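Local coordinates for protein catechol 1,2-dioxygenase (PDB 5VXT) that probably cleaves the aromatic ring of catechol between its two hydroxyl-bearing carbons, using molecular oxygen and a bound iron(III) ion, at residues 253-264 / 270-279; 141-149 / 287-295. One frame throughout, in Å; residues are numbered along the deposited sequence. Where two conformers were deposited one is given.

Contact 1 (253-264 / 270-279); sequences TQFNIEGDPLIW and ATREELIPPV. With EDO (1,2-ethanediol), chain M.
A chi1 of -61° sets Thr271 OG1 beside its own backbone N and CG2 beside the carbonyl carbon, which puts the hydroxyl within bonding distance of Ile263 O and Asn256 ND2 and lays the methyl over the indole of Trp264. Thr271 OG1 donates to Ile263 O at 2.7 Å, lying in the carbonyl plane. Thr271 OG1 itself receives a weak, bent bond from Asn256 ND2 (2.7 Å, 129° at the hydrogen). Ethanediol, probably from the crystallisation liquor, gives Ile263 O a second donor. On the apolar side, Thr271 CG2 makes a CH-pi contact 3.9 Å from the centroid of the Trp264 six-membered ring, and Ile263 CG2 lies over that same face. Ile276 CD1 touches Ile263 CG2 and lies 3.8 Å from Trp264 CZ2.

Where the segments run closest, Asn256 N donates to Leu275 O at 2.9 Å. Two residues back along the strand, Gln254 O lies under the branches of Leu275, with CD1 3.3 Å from it; that carbonyl is buried without a polar partner. Pro277 CG sits over a face of the Phe255 ring, 4.2 Å from its centroid. Farther along, the extended side chain of Glu258 takes a nearly straight bond from the backbone, Val279 N to Glu258 OE2 at 3.0 Å and 174°, the N-H meeting OE2 from above the carboxylate plane. A water links the two segments, donating to Asn256 O and Pro277 O and accepting from Glu258 N.

The loop 270-279 thus folds back along the outer side of strand 251-256, which ends a five-stranded sheet and pairs on its other side with strand 238-244. Phe255 reaches between the sheets to meet Phe241 and Phe300, and Val279 packs on Gln296 and Ile298 of strand 295-303.

Contact 2 (141-149 / 287-295); sequences ADEGAGPLV and ALGLKADAY
Pro147 packs against Tyr295 where the parallel neighbours 147-155 and 295-303 begin, at one end of the beta-sandwich expected of an intradiol dioxygenase. Backbone hydrogen bonds between Gln296 and both Pro147 (through its carbonyl) and Val149 start the pairing of these two strands.

Apolar contacts make up most of the interface. The Pro147 ring crosses the Tyr295 side chain at about a right angle, CG lying 3.7 Å from Tyr295 CB, and the same CG touches Ala294 O. Two residues on, Val149 CG2 comes obliquely to the phenol, 3.7 Å from Tyr295 CE1, and also meets Leu290 CD1 at 3.8 Å. Leu290 CD1 in turn lies over a face of the Tyr295 ring, toward its rim, closing a three-sided cluster. Leu288 CD2 adds a looser touch on Val149.

Polar contacts gather at the far end, in the turn before the strand. Asp142 OD1 accepts from Gly144 N at 3.2 Å, an Asx turn within the type I turn 142-145, and also bonds Ser174 OG; the carboxylate does not pair with Lys291. Lys291 instead reaches a backbone carbonyl: chi1 of 65° places CG between the backbone N and carbonyl carbon, and the chain then runs fully extended past Pro147. Its NZ donates to Ala145 O at 2.7 Å, almost in line with that carbonyl.

In the fold
Contact 1 is nested along the chain inside the long loop that contact 2 closes. Their centres are 21 Å apart and their nearest atoms about 5 Å, without touching. The link runs through the second sheet: Val279 of contact 1 leads into strand 280-282, which lies antiparallel beside strand 295-303, and that strand starts in contact 2. Only contact 1 approaches the active site. Its Gln254 side chain comes about 4 Å from catechol and about 5 Å from the iron, its NE2 bonded to Ile119 O and its OE1 to Arg235 of the catechol pocket, while neighbouring strand 238-244 supplies the iron-binding His238 and His240. No residue of contact 2 belongs to that pocket.

Contact 1 (253-264 / 270-279)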
loop_
_atom_site.group_PDB
_atom_site.type_symbol
_atom_site.label_atom_id
_atom_site.label_comp_id
_atom_site.label_asym_id
_atom_site.label_seq_id
_atom_site.Cartn_x
_atom_site.Cartn_y
_atom_site.Cartn_z
ATOM N N THR B 253 8.525 1.559 -24.908
ATOM C CA THR B 253 7.747 2.608 -25.553
ATOM C C THR B 253 6.389 2.045 -25.944
ATOM O O THR B 253 6.041 0.909 -25.602
ATOM C CB THR B 253 8.496 3.177 -26.762
ATOM O OG1 THR B 253 7.825 4.353 -27.216
ATOM C CG2 THR B 253 8.541 2.157 -27.880
ATOM N N GLN B 254 5.618 2.868 -26.657
ATOM C CA GLN B 254 4.256 2.556 -27.076
ATOM C C GLN B 254 3.935 3.429 -28.276
ATOM O O GLN B 254 4.642 4.392 -28.562
ATOM C CB GLN B 254 3.213 2.843 -25.981
ATOM C CG GLN B 254 3.348 2.142 -24.639
ATOM C CD GLN B 254 2.225 2.564 -23.698
ATOM O OE1 GLN B 254 1.115 2.856 -24.144
ATOM N NE2 GLN B 254 2.513 2.621 -22.404
ATOM N N PHE B 255 2.831 3.116 -28.947
ATOM C CA PHE B 255 2.191 4.133 -29.763
ATOM C C PHE B 255 0.685 4.026 -29.565
ATOM O O PHE B 255 0.159 2.975 -29.184
ATOM C CB PHE B 255 2.598 4.106 -31.265
ATOM C CG PHE B 255 2.234 2.857 -32.019
ATOM C CD1 PHE B 255 0.912 2.491 -32.221
ATOM C CD2 PHE B 255 3.230 2.097 -32.612
ATOM C CE1 PHE B 255 0.597 1.361 -32.946
ATOM C CE2 PHE B 255 2.922 0.974 -33.345
ATOM C CZ PHE B 255 1.602 0.602 -33.512
ATOM N N ASN B 256 0.012 5.150 -29.762
ATOM C CA ASN B 256 -1.432 5.248 -29.656
ATOM C C ASN B 256 -2.044 5.107 -31.042
ATOM O O ASN B 256 -1.444 5.511 -32.046
ATOM C CB ASN B 256 -1.846 6.588 -29.047
ATOM C CG ASN B 256 -1.780 6.595 -27.520
ATOM O OD1 ASN B 256 -1.940 5.564 -26.869
ATOM N ND2 ASN B 256 -1.568 7.771 -26.948
ATOM N N ILE B 257 -3.241 4.520 -31.092
ATOM C CA ILE B 257 -3.979 4.442 -32.351
ATOM C C ILE B 257 -4.470 5.831 -32.734
ATOM O O ILE B 257 -5.133 6.515 -31.942
ATOM C CB ILE B 257 -5.153 3.459 -32.240
ATOM C CG1 ILE B 257 -4.647 2.054 -31.908
ATOM C CG2 ILE B 257 -6.000 3.484 -33.535
ATOM C CD1 ILE B 257 -3.616 1.540 -32.893
ATOM N N GLU B 258 -4.148 6.252 -33.954
ATOM C CA GLU B 258 -4.513 7.580 -34.418
ATOM C C GLU B 258 -6.016 7.808 -34.289
ATOM O O GLU B 258 -6.822 6.944 -34.643
ATOM C CB GLU B 258 -4.066 7.744 -35.870
ATOM C CG GLU B 258 -4.853 8.737 -36.683
ATOM C CD GLU B 258 -4.238 8.982 -38.054
ATOM O OE1 GLU B 258 -3.880 10.144 -38.343
ATOM O OE2 GLU B 258 -4.107 8.016 -38.843
ATOM N N GLY B 259 -6.390 8.964 -33.743
ATOM C CA GLY B 259 -7.776 9.378 -33.722
ATOM C C GLY B 259 -8.570 8.965 -32.505
ATOM O O GLY B 259 -9.753 9.317 -32.416
ATOM N N ASP B 260 -7.977 8.237 -31.570
ATOM C CA ASP B 260 -8.704 7.852 -30.365
ATOM C C ASP B 260 -9.044 9.099 -29.556
ATOM O O ASP B 260 -8.157 9.915 -29.280
ATOM C CB ASP B 260 -7.866 6.876 -29.537
ATOM C CG ASP B 260 -8.671 6.195 -28.447
ATOM O OD1 ASP B 260 -9.180 6.903 -27.546
ATOM O OD2 ASP B 260 -8.805 4.952 -28.502
ATOM N N PRO B 261 -10.306 9.294 -29.159
ATOM C CA PRO B 261 -10.664 10.534 -28.450
ATOM C C PRO B 261 -10.021 10.663 -27.077
ATOM O O PRO B 261 -10.033 11.760 -26.508
ATOM C CB PRO B 261 -12.192 10.455 -28.351
ATOM C CG PRO B 261 -12.505 9.005 -28.444
ATOM C CD PRO B 261 -11.459 8.398 -29.336
ATOM N N LEU B 262 -9.444 9.597 -26.538
ATOM C CA LEU B 262 -8.784 9.645 -25.243
ATOM C C LEU B 262 -7.284 9.882 -25.352
ATOM O O LEU B 262 -6.590 9.828 -24.332
ATOM C CB LEU B 262 -9.044 8.352 -24.472
ATOM C CG LEU B 262 -10.451 8.148 -23.916
ATOM C CD1 LEU B 262 -10.538 6.791 -23.237
ATOM C CD2 LEU B 262 -10.811 9.263 -22.941
ATOM N N ILE B 263 -6.770 10.148 -26.559
ATOM C CA ILE B 263 -5.324 10.252 -26.732
ATOM C C ILE B 263 -4.741 11.345 -25.848
ATOM O O ILE B 263 -3.693 11.158 -25.224
ATOM C CB ILE B 263 -4.970 10.467 -28.216
ATOM C CG1 ILE B 263 -4.888 9.119 -28.924
ATOM C CG2 ILE B 263 -3.636 11.182 -28.364
ATOM C CD1 ILE B 263 -4.452 9.237 -30.350
ATOM N N TRP B 264 -5.412 12.489 -25.750
ATOM C CA TRP B 264 -4.936 13.548 -24.872
ATOM C C TRP B 264 -5.699 13.591 -23.550
ATOM O O TRP B 264 -5.788 14.652 -22.923
ATOM C CB TRP B 264 -4.976 14.895 -25.592
ATOM C CG TRP B 264 -3.996 14.938 -26.750
ATOM C CD1 TRP B 264 -4.294 15.108 -28.076
ATOM C CD2 TRP B 264 -2.573 14.774 -26.677
ATOM N NE1 TRP B 264 -3.141 15.072 -28.825
ATOM C CE2 TRP B 264 -2.072 14.870 -27.992
ATOM C CE3 TRP B 264 -1.673 14.562 -25.628
ATOM C CZ2 TRP B 264 -0.708 14.766 -28.282
ATOM C CZ3 TRP B 264 -0.320 14.455 -25.919
ATOM C CH2 TRP B 264 0.149 14.554 -27.234
ATOM N N ALA B 270 0.496 8.750 -20.535
ATOM C CA ALA B 270 1.567 8.104 -21.294
ATOM C C ALA B 270 1.666 8.553 -22.745
ATOM O O ALA B 270 2.608 8.141 -23.435
ATOM C CB ALA B 270 1.392 6.581 -21.271
ATOM N N THR B 271 0.731 9.370 -23.225
ATOM C CA THR B 271 0.741 9.773 -24.629
ATOM C C THR B 271 1.884 10.742 -24.905
ATOM O O THR B 271 2.174 11.640 -24.109
ATOM C CB THR B 271 -0.598 10.416 -24.993
ATOM O OG1 THR B 271 -1.641 9.457 -24.798
ATOM C CG2 THR B 271 -0.620 10.883 -26.453
ATOM N N ARG B 272 2.549 10.551 -26.043
ATOM C CA ARG B 272 3.586 11.466 -26.480
ATOM C C ARG B 272 3.369 11.803 -27.951
ATOM O O ARG B 272 2.878 10.981 -28.719
ATOM C CB ARG B 272 4.966 10.883 -26.250
ATOM C CG ARG B 272 5.198 10.506 -24.799
ATOM C CD ARG B 272 6.649 10.149 -24.559
ATOM N NE ARG B 272 7.441 11.357 -24.400
ATOM C CZ ARG B 272 8.608 11.403 -23.774
ATOM N NH1 ARG B 272 9.136 10.295 -23.261
ATOM N NH2 ARG B 272 9.240 12.564 -23.664
ATOM N N GLU B 273 3.719 13.044 -28.300
ATOM C CA GLU B 273 3.433 13.598 -29.621
ATOM C C GLU B 273 4.073 12.759 -30.717
ATOM O O GLU B 273 3.493 12.570 -31.791
ATOM C CB GLU B 273 3.946 15.036 -29.660
ATOM C CG GLU B 273 3.662 15.826 -30.908
ATOM C CD GLU B 273 4.330 17.187 -30.867
ATOM O OE1 GLU B 273 4.421 17.773 -29.763
ATOM O OE2 GLU B 273 4.783 17.662 -31.932
ATOM N N GLU B 274 5.254 12.225 -30.449
ATOM C CA GLU B 274 5.971 11.435 -31.440
ATOM C C GLU B 274 5.486 9.994 -31.517
ATOM O O GLU B 274 5.979 9.242 -32.364
ATOM C CB GLU B 274 7.474 11.449 -31.131
ATOM C CG GLU B 274 8.079 12.842 -31.016
ATOM C CD GLU B 274 7.976 13.414 -29.605
ATOM O OE1 GLU B 274 7.248 12.834 -28.768
ATOM O OE2 GLU B 274 8.626 14.445 -29.337
ATOM N N LEU B 275 4.542 9.596 -30.664
ATOM C CA LEU B 275 4.087 8.215 -30.565
ATOM C C LEU B 275 2.649 8.052 -31.051
ATOM O O LEU B 275 1.900 7.219 -30.527
ATOM C CB LEU B 275 4.233 7.715 -29.124
ATOM C CG LEU B 275 5.659 7.725 -28.569
ATOM C CD1 LEU B 275 5.715 7.192 -27.135
ATOM C CD2 LEU B 275 6.620 6.936 -29.458
ATOM N N ILE B 276 2.258 8.842 -32.051
ATOM C CA ILE B 276 0.925 8.812 -32.650
ATOM C C ILE B 276 1.090 8.677 -34.158
ATOM O O ILE B 276 0.906 9.659 -34.888
ATOM C CB ILE B 276 0.117 10.075 -32.311
ATOM C CG1 ILE B 276 0.187 10.389 -30.811
ATOM C CG2 ILE B 276 -1.329 9.915 -32.761
ATOM C CD1 ILE B 276 -0.538 11.680 -30.461
ATOM N N PRO B 277 1.432 7.503 -34.665
ATOM C CA PRO B 277 1.731 7.374 -36.100
ATOM C C PRO B 277 0.461 7.245 -36.918
ATOM O O PRO B 277 -0.564 6.752 -36.426
ATOM C CB PRO B 277 2.582 6.098 -36.174
ATOM C CG PRO B 277 2.316 5.347 -34.900
ATOM C CD PRO B 277 1.521 6.219 -33.953
ATOM N N PRO B 278 0.484 7.710 -38.170
ATOM C CA PRO B 278 -0.668 7.523 -39.057
ATOM C C PRO B 278 -0.984 6.053 -39.277
ATOM O O PRO B 278 -0.097 5.198 -39.293
ATOM C CB PRO B 278 -0.218 8.187 -40.360
ATOM C CG PRO B 278 0.774 9.206 -39.929
ATOM C CD PRO B 278 1.481 8.631 -38.736
ATOM N N VAL B 279 -2.275 5.774 -39.438
ATOM C CA VAL B 279 -2.777 4.461 -39.831
ATOM C C VAL B 279 -3.278 4.553 -41.270
ATOM O O VAL B 279 -3.940 5.530 -41.641
ATOM C CB VAL B 279 -3.896 3.982 -38.883
ATOM C CG1 VAL B 279 -4.291 2.548 -39.198
ATOM C CG2 VAL B 279 -3.467 4.126 -37.413
HETATM C C1 EDO M . -2.352 13.143 -21.931
HETATM O O1 EDO M . -2.685 11.785 -22.218
HETATM C C2 EDO M . -1.017 13.143 -21.204
HETATM O O2 EDO M . -0.197 12.130 -21.798
HETATM O O HOH W 1 -1.700 5.051 -34.743
#

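Contact 2 (141-149 / 287-295)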
loop_
_atom_site.group_PDB
_atom_site.type_symbol
_atom_site.label_atom_id
_atom_site.label_comp_id
_atom_site.label_asym_id
_atom_site.label_seq_id
_atom_site.Cartn_x
_atom_site.Cartn_y
_atom_site.Cartn_z
ATOM N N ALA B 141 -9.825 -16.029 -31.906
ATOM C CA ALA B 141 -10.825 -15.322 -32.692
ATOM C C ALA B 141 -11.357 -14.116 -31.927
ATOM O O ALA B 141 -11.684 -14.207 -30.739
ATOM C CB ALA B 141 -11.969 -16.270 -33.052
ATOM N N ASP B 142 -11.438 -12.980 -32.618
ATOM C CA ASP B 142 -11.966 -11.738 -32.050
ATOM C C ASP B 142 -12.852 -11.112 -33.124
ATOM O O ASP B 142 -12.370 -10.383 -33.996
ATOM C CB ASP B 142 -10.844 -10.805 -31.617
ATOM C CG ASP B 142 -11.344 -9.600 -30.838
ATOM O OD1 ASP B 142 -12.576 -9.403 -30.754
ATOM O OD2 ASP B 142 -10.494 -8.847 -30.314
ATOM N N GLU B 143 -14.153 -11.406 -33.051
ATOM C CA GLU B 143 -15.087 -10.929 -34.066
ATOM C C GLU B 143 -15.130 -9.409 -34.132
ATOM O O GLU B 143 -15.482 -8.845 -35.173
ATOM C CB GLU B 143 -16.488 -11.486 -33.791
ATOM N N GLY B 144 -14.765 -8.730 -33.052
ATOM C CA GLY B 144 -14.916 -7.294 -32.963
ATOM C C GLY B 144 -13.723 -6.457 -33.367
ATOM O O GLY B 144 -13.783 -5.231 -33.234
ATOM N N ALA B 145 -12.641 -7.059 -33.855
ATOM C CA ALA B 145 -11.447 -6.312 -34.232
ATOM C C ALA B 145 -11.017 -6.715 -35.633
ATOM O O ALA B 145 -10.941 -7.907 -35.944
ATOM C CB ALA B 145 -10.302 -6.552 -33.245
ATOM N N GLY B 146 -10.737 -5.723 -36.472
ATOM C CA GLY B 146 -10.215 -5.973 -37.798
ATOM C C GLY B 146 -8.723 -6.205 -37.766
ATOM O O GLY B 146 -8.037 -5.957 -36.764
ATOM N N PRO B 147 -8.191 -6.700 -38.882
ATOM C CA PRO B 147 -6.756 -7.015 -38.930
ATOM C C PRO B 147 -5.901 -5.758 -38.997
ATOM O O PRO B 147 -6.263 -4.766 -39.636
ATOM C CB PRO B 147 -6.619 -7.856 -40.205
ATOM C CG PRO B 147 -7.761 -7.410 -41.066
ATOM C CD PRO B 147 -8.890 -7.074 -40.126
ATOM N N LEU B 148 -4.744 -5.820 -38.336
ATOM C CA LEU B 148 -3.810 -4.705 -38.247
ATOM C C LEU B 148 -2.399 -5.212 -38.505
ATOM O O LEU B 148 -1.970 -6.193 -37.885
ATOM C CB LEU B 148 -3.880 -4.036 -36.863
ATOM C CG LEU B 148 -2.819 -2.980 -36.553
ATOM C CD1 LEU B 148 -3.075 -1.693 -37.306
ATOM C CD2 LEU B 148 -2.766 -2.716 -35.054
ATOM N N VAL B 149 -1.677 -4.550 -39.408
ATOM C CA VAL B 149 -0.273 -4.865 -39.674
ATOM C C VAL B 149 0.588 -3.722 -39.152
ATOM O O VAL B 149 0.402 -2.564 -39.545
ATOM C CB VAL B 149 -0.008 -5.105 -41.168
ATOM C CG1 VAL B 149 1.484 -5.225 -41.399
ATOM C CG2 VAL B 149 -0.711 -6.358 -41.623
ATOM N N ALA B 287 -3.364 -12.596 -48.830
ATOM C CA ALA B 287 -2.010 -12.999 -49.191
ATOM C C ALA B 287 -1.047 -12.950 -48.012
ATOM O O ALA B 287 0.040 -13.535 -48.096
ATOM C CB ALA B 287 -1.490 -12.112 -50.326
ATOM N N LEU B 288 -1.413 -12.276 -46.922
ATOM C CA LEU B 288 -0.586 -12.189 -45.727
ATOM C C LEU B 288 -1.111 -13.052 -44.587
ATOM O O LEU B 288 -0.658 -12.898 -43.448
ATOM C CB LEU B 288 -0.475 -10.735 -45.258
ATOM C CG LEU B 288 0.429 -9.772 -46.029
ATOM C CD1 LEU B 288 -0.243 -9.304 -47.292
ATOM C CD2 LEU B 288 0.812 -8.586 -45.155
ATOM N N GLY B 289 -2.056 -13.949 -44.861
ATOM C CA GLY B 289 -2.669 -14.742 -43.817
ATOM C C GLY B 289 -3.692 -14.007 -42.982
ATOM O O GLY B 289 -4.169 -14.564 -41.985
ATOM N N LEU B 290 -4.038 -12.777 -43.354
ATOM C CA LEU B 290 -5.021 -11.993 -42.624
ATOM C C LEU B 290 -6.434 -12.489 -42.911
ATOM O O LEU B 290 -6.712 -13.071 -43.963
ATOM C CB LEU B 290 -4.900 -10.513 -42.991
ATOM C CG LEU B 290 -3.501 -9.914 -42.834
ATOM C CD1 LEU B 290 -3.510 -8.417 -43.117
ATOM C CD2 LEU B 290 -2.945 -10.207 -41.448
ATOM N N LYS B 291 -7.333 -12.245 -41.956
ATOM C CA LYS B 291 -8.687 -12.781 -42.011
ATOM C C LYS B 291 -9.613 -11.996 -42.933
ATOM O O LYS B 291 -10.784 -12.371 -43.064
ATOM C CB LYS B 291 -9.287 -12.832 -40.600
ATOM C CG LYS B 291 -9.508 -11.479 -39.942
ATOM C CD LYS B 291 -10.287 -11.639 -38.644
ATOM C CE LYS B 291 -10.550 -10.301 -37.976
ATOM N NZ LYS B 291 -11.257 -10.467 -36.677
ATOM N N ALA B 292 -9.127 -10.937 -43.576
ATOM C CA ALA B 292 -9.964 -10.109 -44.434
ATOM C C ALA B 292 -9.073 -9.350 -45.407
ATOM O O ALA B 292 -7.898 -9.103 -45.127
ATOM C CB ALA B 292 -10.823 -9.142 -43.609
ATOM N N ASP B 293 -9.646 -8.987 -46.562
ATOM C CA ASP B 293 -8.853 -8.349 -47.610
ATOM C C ASP B 293 -8.421 -6.942 -47.208
ATOM O O ASP B 293 -7.246 -6.581 -47.342
ATOM C CB ASP B 293 -9.635 -8.312 -48.919
ATOM C CG ASP B 293 -8.885 -7.587 -50.011
ATOM O OD1 ASP B 293 -7.727 -7.973 -50.288
ATOM O OD2 ASP B 293 -9.447 -6.628 -50.581
ATOM N N ALA B 294 -9.359 -6.129 -46.730
ATOM C CA ALA B 294 -9.026 -4.796 -46.250
ATOM C C ALA B 294 -8.424 -4.877 -44.853
ATOM O O ALA B 294 -8.903 -5.628 -43.998
ATOM C CB ALA B 294 -10.268 -3.908 -46.236
ATOM N N TYR B 295 -7.358 -4.112 -44.626
ATOM C CA TYR B 295 -6.712 -4.101 -43.321
ATOM C C TYR B 295 -6.071 -2.747 -43.076
ATOM O O TYR B 295 -5.792 -1.988 -44.007
ATOM C CB TYR B 295 -5.664 -5.212 -43.183
ATOM C CG TYR B 295 -4.438 -5.054 -44.056
ATOM C CD1 TYR B 295 -3.283 -4.448 -43.573
ATOM C CD2 TYR B 295 -4.428 -5.536 -45.362
ATOM C CE1 TYR B 295 -2.157 -4.313 -44.369
ATOM C CE2 TYR B 295 -3.311 -5.408 -46.165
ATOM C CZ TYR B 295 -2.179 -4.797 -45.671
ATOM O OH TYR B 295 -1.071 -4.678 -46.481
#